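Local coordinates for protein phosphoribosyl-aminoimidazole carboxylase (Aspergillus clavatus, PDB 3K5I) that probably uses ATP to carboxylate 5-aminoimidazole ribonucleotide to N5-carboxyaminoimidazole ribonucleotide in purine biosynthesis, as an ATP-grasp enzyme, at residues R37-S42 against A310-I315; N147-L152 against E188-L193. One frame throughout, in Å; residues are numbered along the deposited sequence.

Interaction 1 (R37-S42 against A310-I315); sequences RMLVES and AHLRAI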
loop_
_atom_site.group_PDB
_atom_site.type_symbol
_atom_site.label_atom_id
_atom_site.label_comp_id
_atom_site.label_asym_id
_atom_site.label_seq_id
_atom_site.Cartn_x
_atom_site.Cartn_y
_atom_site.Cartn_z
ATOM N N ARG A 37 0.726 0.890 12.453
ATOM C CA ARG A 37 -0.116 0.416 11.317
ATOM C C ARG A 37 0.555 0.281 9.938
ATOM O O ARG A 37 0.228 -0.562 9.088
ATOM C CB ARG A 37 -1.351 1.314 11.233
ATOM C CG ARG A 37 -2.443 0.877 10.269
ATOM C CD ARG A 37 -3.438 2.035 10.079
ATOM N NE ARG A 37 -4.500 1.868 9.063
ATOM C CZ ARG A 37 -5.772 1.638 9.379
ATOM N NH1 ARG A 37 -6.116 1.472 10.654
ATOM N NH2 ARG A 37 -6.679 1.568 8.421
ATOM N N MET A 38 1.459 1.197 9.641
ATOM C CA MET A 38 2.130 1.128 8.364
ATOM C C MET A 38 3.010 -0.100 8.432
ATOM O O MET A 38 3.187 -0.841 7.452
ATOM C CB MET A 38 2.899 2.422 8.054
ATOM C CG MET A 38 1.818 3.326 7.515
ATOM S SD MET A 38 2.281 4.989 7.052
ATOM C CE MET A 38 2.601 5.625 8.534
ATOM N N LEU A 39 3.535 -0.357 9.618
ATOM C CA LEU A 39 4.346 -1.570 9.712
ATOM C C LEU A 39 3.511 -2.815 9.358
ATOM O O LEU A 39 3.990 -3.653 8.604
ATOM C CB LEU A 39 5.082 -1.681 11.057
ATOM C CG LEU A 39 6.233 -2.702 11.013
ATOM C CD1 LEU A 39 7.554 -2.327 10.305
ATOM C CD2 LEU A 39 6.536 -3.262 12.392
ATOM N N VAL A 40 2.288 -2.937 9.885
ATOM C CA VAL A 40 1.376 -4.062 9.613
ATOM C C VAL A 40 1.023 -4.053 8.141
ATOM O O VAL A 40 1.052 -5.096 7.495
ATOM C CB VAL A 40 0.090 -4.063 10.501
ATOM C CG1 VAL A 40 -0.722 -5.430 10.453
ATOM C CG2 VAL A 40 0.527 -3.862 11.933
ATOM N N GLU A 41 0.738 -2.919 7.528
ATOM C CA GLU A 41 0.521 -3.153 6.113
ATOM C C GLU A 41 1.700 -3.927 5.534
ATOM O O GLU A 41 1.559 -4.910 4.774
ATOM C CB GLU A 41 0.467 -1.837 5.393
ATOM C CG GLU A 41 -0.353 -0.880 6.241
ATOM C CD GLU A 41 -0.473 0.459 5.537
ATOM O OE1 GLU A 41 0.511 0.865 4.903
ATOM O OE2 GLU A 41 -1.522 1.123 5.485
ATOM N N SER A 42 2.902 -3.489 5.869
ATOM C CA SER A 42 4.068 -4.191 5.284
ATOM C C SER A 42 4.119 -5.637 5.734
ATOM O O SER A 42 4.570 -6.467 4.978
ATOM C CB SER A 42 5.361 -3.526 5.767
ATOM O OG SER A 42 5.551 -2.315 5.061
ATOM N N ALA A 310 11.437 -2.084 5.007
ATOM C CA ALA A 310 12.821 -2.162 5.428
ATOM C C ALA A 310 13.028 -2.597 6.877
ATOM O O ALA A 310 13.819 -3.516 7.184
ATOM C CB ALA A 310 13.522 -0.863 5.091
ATOM N N HIS A 311 12.288 -1.939 7.761
ATOM C CA HIS A 311 12.391 -2.254 9.184
ATOM C C HIS A 311 12.084 -3.724 9.519
ATOM O O HIS A 311 12.784 -4.352 10.288
ATOM C CB HIS A 311 11.464 -1.382 9.965
ATOM C CG HIS A 311 11.648 -1.556 11.426
ATOM N ND1 HIS A 311 12.652 -0.902 12.111
ATOM C CD2 HIS A 311 11.020 -2.358 12.323
ATOM C CE1 HIS A 311 12.628 -1.292 13.377
ATOM N NE2 HIS A 311 11.636 -2.155 13.540
ATOM N N LEU A 312 11.059 -4.306 8.920
ATOM C CA LEU A 312 10.759 -5.698 9.207
ATOM C C LEU A 312 11.906 -6.552 8.763
ATOM O O LEU A 312 12.353 -7.414 9.487
ATOM C CB LEU A 312 9.582 -6.112 8.337
ATOM C CG LEU A 312 8.187 -5.955 8.909
ATOM C CD1 LEU A 312 7.313 -6.485 7.786
ATOM C CD2 LEU A 312 8.057 -6.778 10.249
ATOM N N ARG A 313 12.379 -6.322 7.534
ATOM C CA ARG A 313 13.488 -7.100 7.015
ATOM C C ARG A 313 14.677 -7.049 7.948
ATOM O O ARG A 313 15.314 -8.074 8.262
ATOM C CB ARG A 313 13.900 -6.595 5.616
ATOM C CG ARG A 313 12.856 -7.014 4.591
ATOM C CD ARG A 313 12.924 -6.242 3.221
ATOM N NE ARG A 313 11.954 -6.728 2.224
ATOM C CZ ARG A 313 12.249 -7.321 1.063
ATOM N NH1 ARG A 313 13.482 -7.602 0.716
ATOM N NH2 ARG A 313 11.314 -7.701 0.207
ATOM N N ALA A 314 14.960 -5.818 8.381
ATOM C CA ALA A 314 16.139 -5.640 9.231
ATOM C C ALA A 314 16.086 -6.443 10.520
ATOM O O ALA A 314 17.052 -7.111 10.926
ATOM C CB ALA A 314 16.377 -4.185 9.554
ATOM N N ILE A 315 14.945 -6.353 11.190
ATOM C CA ILE A 315 14.834 -7.046 12.446
ATOM C C ILE A 315 14.617 -8.549 12.277
ATOM O O ILE A 315 14.592 -9.264 13.280
ATOM C CB ILE A 315 13.631 -6.508 13.284
ATOM C CG1 ILE A 315 12.335 -6.772 12.562
ATOM C CG2 ILE A 315 13.734 -5.031 13.642
ATOM C CD1 ILE A 315 11.275 -6.382 13.529
#
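Leu39 and Leu312 carry the apolar part of this contact, where helix 34-46 meets helix 307-315. The segments cross at -72° with their axes 10.0 Å apart, and the CA atoms of Leu39 and Leu312 are the nearest pair, 7.6 Å apart. Leu39 CD1 does the touching for its helix: it lies 3.9 Å from Leu312 CG and, roughly perpendicular to that direction, 4.0 Å from His311 CD2. Leu39 CB already points at the second helix, and a chi1 of -163°, turning CG away from the backbone N, takes CD1 up against both residues. It comes at the imidazole obliquely, and the side chains of Leu39 and His311 cross at about a right angle. Leu312 answers with CD1, which reaches the end of the first segment, 3.9 Å from Ser42 C and 4.1 Å from Ser42 CB.

No hydrogen bond joins the two segments; the polar groups are tied elsewhere. His311 ND1 bonds to Val270 N and NE2 to Thr91 OG1, so both nitrogens of the buried ring are engaged and its rotation is fixed. Ser42 OG bonds to Asp309 OD1, just before the second segment.

Helix 34-46 follows strand 26-30 and a Gly-rich turn in the Rossmann-like preATP-grasp domain, and Leu312 also packs on Val27 of that strand. What holds the helices here is a buried apolar seam, leucine methyls set against carbon, with hydrogen bonds pinning imidazole and serine at its margins.

Interaction 2 (N147-L152 against E188-L193); sequences NTPAEL and EALEAL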
loop_
_atom_site.group_PDB
_atom_site.type_symbol
_atom_site.label_atom_id
_atom_site.label_comp_id
_atom_site.label_asym_id
_atom_site.label_seq_id
_atom_site.Cartn_x
_atom_site.Cartn_y
_atom_site.Cartn_z
ATOM N N ASN A 147 11.628 23.292 38.828
ATOM C CA ASN A 147 10.892 24.017 37.806
ATOM C C ASN A 147 10.370 25.387 38.215
ATOM O O ASN A 147 9.192 25.737 38.213
ATOM C CB ASN A 147 10.056 23.132 36.878
ATOM C CG ASN A 147 10.849 21.990 36.269
ATOM O OD1 ASN A 147 11.908 22.162 35.631
ATOM N ND2 ASN A 147 10.321 20.790 36.468
ATOM N N THR A 148 11.358 26.175 38.579
ATOM C CA THR A 148 11.197 27.516 39.052
ATOM C C THR A 148 11.508 28.482 37.920
ATOM O O THR A 148 12.189 28.165 36.943
ATOM C CB THR A 148 12.087 27.639 40.292
ATOM O OG1 THR A 148 13.444 27.315 39.948
ATOM C CG2 THR A 148 11.655 26.552 41.252
ATOM N N PRO A 149 10.962 29.682 38.081
ATOM C CA PRO A 149 11.105 30.692 37.053
ATOM C C PRO A 149 12.493 31.217 37.275
ATOM O O PRO A 149 13.174 31.661 36.347
ATOM C CB PRO A 149 10.012 31.698 37.409
ATOM C CG PRO A 149 8.980 30.871 38.129
ATOM C CD PRO A 149 9.829 29.960 38.985
ATOM N N ALA A 150 12.885 31.132 38.540
ATOM C CA ALA A 150 14.209 31.549 38.979
ATOM C C ALA A 150 15.205 30.743 38.149
ATOM O O ALA A 150 16.073 31.275 37.442
ATOM C CB ALA A 150 14.357 31.194 40.446
ATOM N N GLU A 151 15.046 29.433 38.248
ATOM C CA GLU A 151 15.854 28.476 37.519
ATOM C C GLU A 151 15.857 28.776 36.015
ATOM O O GLU A 151 16.897 28.952 35.350
ATOM C CB GLU A 151 15.177 27.135 37.748
ATOM C CG GLU A 151 15.632 26.025 36.825
ATOM C CD GLU A 151 16.684 25.123 37.471
ATOM O OE1 GLU A 151 16.262 23.994 37.811
ATOM O OE2 GLU A 151 17.880 25.503 37.621
ATOM N N LEU A 152 14.652 28.840 35.473
ATOM C CA LEU A 152 14.485 29.125 34.051
ATOM C C LEU A 152 15.108 30.479 33.704
ATOM O O LEU A 152 15.997 30.578 32.856
ATOM C CB LEU A 152 12.995 29.110 33.730
ATOM C CG LEU A 152 12.554 29.065 32.260
ATOM C CD1 LEU A 152 13.458 28.365 31.227
ATOM C CD2 LEU A 152 11.186 28.438 32.312
ATOM N N GLU A 188 4.121 30.817 31.795
ATOM C CA GLU A 188 3.298 30.067 30.850
ATOM C C GLU A 188 4.010 28.803 30.414
ATOM O O GLU A 188 3.435 27.718 30.385
ATOM C CB GLU A 188 3.003 30.989 29.690
ATOM C CG GLU A 188 2.249 30.537 28.492
ATOM C CD GLU A 188 2.393 31.631 27.428
ATOM O OE1 GLU A 188 3.291 32.504 27.507
ATOM O OE2 GLU A 188 1.572 31.647 26.501
ATOM N N ALA A 189 5.293 28.961 30.089
ATOM C CA ALA A 189 6.140 27.842 29.673
ATOM C C ALA A 189 6.080 26.743 30.714
ATOM O O ALA A 189 5.812 25.570 30.412
ATOM C CB ALA A 189 7.607 28.281 29.558
ATOM N N LEU A 190 6.358 27.133 31.950
ATOM C CA LEU A 190 6.353 26.148 33.033
ATOM C C LEU A 190 4.957 25.526 33.163
ATOM O O LEU A 190 4.731 24.321 33.164
ATOM C CB LEU A 190 6.927 26.721 34.349
ATOM C CG LEU A 190 8.341 27.308 34.429
ATOM C CD1 LEU A 190 8.552 28.140 35.695
ATOM C CD2 LEU A 190 9.418 26.241 34.273
ATOM N N GLU A 191 3.953 26.368 33.243
ATOM C CA GLU A 191 2.641 25.778 33.335
ATOM C C GLU A 191 2.522 24.762 32.205
ATOM O O GLU A 191 2.237 23.578 32.415
ATOM C CB GLU A 191 1.647 26.923 33.172
ATOM C CG GLU A 191 0.200 26.597 33.461
ATOM C CD GLU A 191 -0.025 25.654 34.611
ATOM O OE1 GLU A 191 0.712 25.709 35.624
ATOM O OE2 GLU A 191 -0.982 24.864 34.475
ATOM N N ALA A 192 2.747 25.243 30.988
ATOM C CA ALA A 192 2.605 24.405 29.786
ATOM C C ALA A 192 3.137 22.982 29.811
ATOM O O ALA A 192 2.465 22.035 29.363
ATOM C CB ALA A 192 2.989 25.130 28.514
ATOM N N LEU A 193 4.349 22.864 30.339
ATOM C CA LEU A 193 5.077 21.612 30.460
ATOM C C LEU A 193 5.113 21.232 31.916
ATOM O O LEU A 193 6.088 20.687 32.430
ATOM C CB LEU A 193 6.504 21.940 30.071
ATOM C CG LEU A 193 6.673 22.153 28.561
ATOM C CD1 LEU A 193 8.172 22.200 28.194
ATOM C CD2 LEU A 193 6.001 21.056 27.756
#
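Asn147 and Leu190 bring the two backbones nearest, with Asn147 CA 6.9 Å from Leu190 CA, where the turn leading into helix 149-159 faces helix 186-192. Leu190 supplies nearly everything from its side, and its two methyls divide the work. CD1 goes to the entry of the helix, 3.5 Å from Asn147 O and 3.7 Å from Pro149 CG, and the leucine side chain crosses that of the proline at about a right angle. CD2 meets Leu152 CD2 tip to tip at 3.4 Å, tighter than usual, and also lies 4.1 Å from Asn147 CB. Leu152 extends from the first turn of its helix, CG anti to the backbone N (chi1 -166°), but its chi2 of 30° is far from staggered, so that closeness is to be read with caution.

Thr148 is the N-cap of helix 149-159, and the bond from Leu152 N to Thr148 O closes its first turn. Ile186 packs against both Pro149 and Leu152, and Ala189 leans on Phe178 and Val180 of the sheet beneath.

Leu190, with Ile186 beside it, thus joins a helix start to a neighbouring helix near the surface of the ATP-grasp domain through van der Waals packing, with no hydrogen bond between the segments.

Interactions 1 and 2 lie on opposite sides of the chain's centre, their own centres 40 Å apart and their nearest atoms about 25 Å apart, so neither touches the other. In sequence, both segments of interaction 2 fall between those of interaction 1, whose segments are 268 positions apart at their closest ends. The side chain of Leu39 is about 9 Å from bound 5-aminoimidazole ribonucleotide, and that of Leu152 is about 13 Å from ADP. The four touching residues of interaction 1 are all buried, and the second subunit is close by, its Arg45 forming a salt bridge with Glu41; interaction 2 is a surface contact with no other chain of the assembly against it.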